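Local coordinates for long form salivary protein D7L1 (Anopheles stephensi, PDB 3NHT) that binds and sequesters cysteinyl leukotrienes and thromboxane A2 analogues, so that host responses are blunted while a female mosquito takes blood, at residues L6-A11 with L130-V135. Numbering follows the deposited sequence.
Sequences LDAEQA and LYHGTV. With U46 ((5E)-7-{6-[(1E)-3-hydroxyoct-1-enyl]-2-oxabicyclo[2.2.1]hept-5-yl}hept-5-enoic acid), chain B.
His-132 shows how one side chain can join a turn to the start of a distant helix: its imidazole reaches the backbone just ahead of helix 8-22. The first torsion sets CG anti to the carbonyl carbon and beside the backbone N (chi1 -43°), which lays the ring back along the chain from Ala-8 past Asp-7 to Leu-6. At the far edge His-132 NE2 donates to Leu-6 O, in the ring plane, at 2.9 Å, but the bond is weak, bent to 129° at the hydrogen. His-132 CD2 comes within 3.4 Å of Asp-7 C, and its CB methylene rests 4.1 Å from Ala-8 CB. Leu-130 O stands over one face of the imidazole, offset toward the rim. Farther along the helix, Ala-11 CB sits 3.3 Å from Tyr-131 O.

The helix start that receives the ring is itself fixed by a capping box. Gln-10 N donates to Asp-7 OD1, approaching nearly along the C-O axis, while Asp-7 N returns a nearly straight bond of 2.9 Å (175°) to Gln-10 OE1. A water then bridges the backbones, donating to Ala-8 O and His-132 O. Beyond it the turn becomes pocket wall: Gly-133, a leukotriene C4-binding residue, brings its O to 3.1 Å from CAN of the thromboxane analogue.

Helix 73-85 borders the contact, Tyr-81 meeting the His-132 ring edge-to-face and the Gln-77 amide accepting from Leu-6 N through OE1 and donating to Leu-130 O through NE2. Ile-141 of helix 135-144 packs on both Ala-8 and His-132, and the whole contact ties the start of helix 8-22 to the loop between helices 109-130 and 135-144.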
loop_
_atom_site.group_PDB
_atom_site.type_symbol
_atom_site.label_atom_id
_atom_site.label_comp_id
_atom_site.label_asym_id
_atom_site.label_seq_id
_atom_site.Cartn_x
_atom_site.Cartn_y
_atom_site.Cartn_z
ATOM N N LEU A 6 -5.409 -1.426 -11.335
ATOM C CA LEU A 6 -4.379 -1.037 -10.372
ATOM C C LEU A 6 -3.063 -0.725 -11.064
ATOM O O LEU A 6 -2.603 -1.495 -11.921
ATOM C CB LEU A 6 -4.153 -2.156 -9.353
ATOM C CG LEU A 6 -5.360 -2.539 -8.487
ATOM C CD1 LEU A 6 -4.944 -3.580 -7.449
ATOM C CD2 LEU A 6 -6.029 -1.325 -7.810
ATOM N N ASP A 7 -2.453 0.391 -10.676
ATOM C CA ASP A 7 -1.146 0.764 -11.205
ATOM C C ASP A 7 0.005 0.084 -10.451
ATOM O O ASP A 7 -0.225 -0.705 -9.537
ATOM C CB ASP A 7 -0.993 2.298 -11.287
ATOM C CG ASP A 7 -0.806 2.972 -9.923
ATOM O OD1 ASP A 7 -0.250 2.359 -8.989
ATOM O OD2 ASP A 7 -1.192 4.162 -9.802
ATOM N N ALA A 8 1.244 0.371 -10.842
ATOM C CA ALA A 8 2.387 -0.336 -10.255
ATOM C C ALA A 8 2.577 -0.068 -8.763
ATOM O O ALA A 8 2.969 -0.977 -8.029
ATOM C CB ALA A 8 3.674 -0.019 -11.022
ATOM N N GLU A 9 2.325 1.166 -8.322
ATOM C CA GLU A 9 2.432 1.494 -6.900
ATOM C C GLU A 9 1.340 0.774 -6.109
ATOM O O GLU A 9 1.589 0.281 -5.010
ATOM C CB GLU A 9 2.317 3.008 -6.702
ATOM C CG GLU A 9 2.326 3.478 -5.229
ATOM C CD GLU A 9 0.986 3.344 -4.503
ATOM O OE1 GLU A 9 -0.080 3.513 -5.128
ATOM O OE2 GLU A 9 1.002 3.073 -3.283
ATOM N N GLN A 10 0.136 0.706 -6.674
ATOM C CA GLN A 10 -0.986 0.081 -5.979
ATOM C C GLN A 10 -0.751 -1.412 -5.815
ATOM O O GLN A 10 -1.028 -1.976 -4.753
ATOM C CB GLN A 10 -2.288 0.335 -6.726
ATOM C CG GLN A 10 -2.734 1.784 -6.693
ATOM C CD GLN A 10 -3.956 1.972 -7.558
ATOM O OE1 GLN A 10 -3.864 2.013 -8.770
ATOM N NE2 GLN A 10 -5.127 2.020 -6.931
ATOM N N ALA A 11 -0.191 -2.037 -6.847
ATOM C CA ALA A 11 0.163 -3.451 -6.753
ATOM C C ALA A 11 1.308 -3.684 -5.753
ATOM O O ALA A 11 1.224 -4.605 -4.921
ATOM C CB ALA A 11 0.514 -4.002 -8.130
ATOM N N LEU A 130 0.256 -8.653 -15.825
ATOM C CA LEU A 130 -0.960 -7.854 -15.637
ATOM C C LEU A 130 -0.937 -7.033 -14.363
ATOM O O LEU A 130 -1.396 -5.886 -14.359
ATOM C CB LEU A 130 -2.229 -8.721 -15.654
ATOM C CG LEU A 130 -2.486 -9.510 -16.935
ATOM C CD1 LEU A 130 -3.871 -10.133 -16.851
ATOM C CD2 LEU A 130 -2.344 -8.647 -18.187
ATOM N N TYR A 131 -0.423 -7.632 -13.288
ATOM C CA TYR A 131 -0.464 -7.009 -11.968
ATOM C C TYR A 131 0.892 -6.486 -11.477
ATOM O O TYR A 131 1.132 -6.372 -10.272
ATOM C CB TYR A 131 -1.118 -7.964 -10.954
ATOM C CG TYR A 131 -2.601 -8.192 -11.220
ATOM C CD1 TYR A 131 -3.570 -7.293 -10.751
ATOM C CD2 TYR A 131 -3.037 -9.294 -11.956
ATOM C CE1 TYR A 131 -4.931 -7.495 -11.008
ATOM C CE2 TYR A 131 -4.397 -9.501 -12.213
ATOM C CZ TYR A 131 -5.331 -8.603 -11.735
ATOM O OH TYR A 131 -6.664 -8.814 -11.996
ATOM N N HIS A 132 1.765 -6.143 -12.421
ATOM C CA HIS A 132 2.990 -5.392 -12.120
ATOM C C HIS A 132 3.829 -6.118 -11.081
ATOM O O HIS A 132 4.302 -5.539 -10.097
ATOM C CB HIS A 132 2.631 -3.956 -11.701
ATOM C CG HIS A 132 1.560 -3.352 -12.555
ATOM N ND1 HIS A 132 1.649 -3.312 -13.932
ATOM C CD2 HIS A 132 0.364 -2.808 -12.233
ATOM C CE1 HIS A 132 0.558 -2.745 -14.419
ATOM N NE2 HIS A 132 -0.231 -2.420 -13.409
ATOM N N GLY A 133 4.000 -7.411 -11.331
ATOM C CA GLY A 133 4.731 -8.303 -10.442
ATOM C C GLY A 133 6.111 -8.714 -10.929
ATOM O O GLY A 133 6.604 -9.778 -10.557
ATOM N N THR A 134 6.731 -7.882 -11.765
ATOM C CA THR A 134 8.141 -8.049 -12.131
ATOM C C THR A 134 8.810 -6.701 -12.008
ATOM O O THR A 134 8.183 -5.665 -12.252
ATOM C CB THR A 134 8.346 -8.566 -13.581
ATOM O OG1 THR A 134 7.950 -7.560 -14.531
ATOM C CG2 THR A 134 7.575 -9.865 -13.830
ATOM N N VAL A 135 10.095 -6.708 -11.676
ATOM C CA VAL A 135 10.856 -5.460 -11.577
ATOM C C VAL A 135 10.880 -4.721 -12.932
ATOM O O VAL A 135 10.595 -3.523 -12.993
ATOM C CB VAL A 135 12.290 -5.708 -11.017
ATOM C CG1 VAL A 135 13.129 -4.420 -11.016
ATOM C CG2 VAL A 135 12.217 -6.300 -9.607
HETATM O OAX U46 B . 9.356 -2.357 -8.670
HETATM C CAW U46 B . 9.883 -3.401 -7.901
HETATM O OAY U46 B . 11.147 -3.329 -7.332
HETATM C CAR U46 B . 9.081 -4.690 -7.634
HETATM C CAQ U46 B . 7.981 -4.853 -8.685
HETATM C CAP U46 B . 7.171 -6.105 -8.332
HETATM C CAO U46 B . 8.061 -7.324 -8.607
HETATM C CAN U46 B . 7.716 -8.532 -7.899
HETATM C CAF U46 B . 6.553 -8.693 -6.904
HETATM C CAD U46 B . 7.093 -9.511 -5.719
HETATM C CAC U46 B . 8.246 -8.812 -4.988
HETATM C CAB U46 B . 8.056 -8.967 -3.506
HETATM C CAT U46 B . 7.795 -7.500 -4.364
HETATM O OAS U46 B . 6.675 -7.594 -3.361
HETATM C CAA U46 B . 6.552 -9.114 -3.233
HETATM C CAE U46 B . 6.072 -9.663 -4.574
HETATM C CAG U46 B . 5.546 -11.095 -4.469
HETATM C CAH U46 B . 4.307 -11.426 -5.101
HETATM C CAI U46 B . 3.840 -12.870 -5.009
HETATM O OAU U46 B . 4.314 -13.684 -3.817
HETATM C CAJ U46 B . 2.373 -13.088 -5.316
HETATM C CAK U46 B . 1.949 -14.549 -5.468
HETATM C CAL U46 B . 0.474 -14.846 -5.725
HETATM C CAM U46 B . -0.530 -14.559 -4.612
HETATM C CAV U46 B . -2.006 -14.820 -4.947
HETATM O O HOH W 1 4.700 -3.058 -8.782
#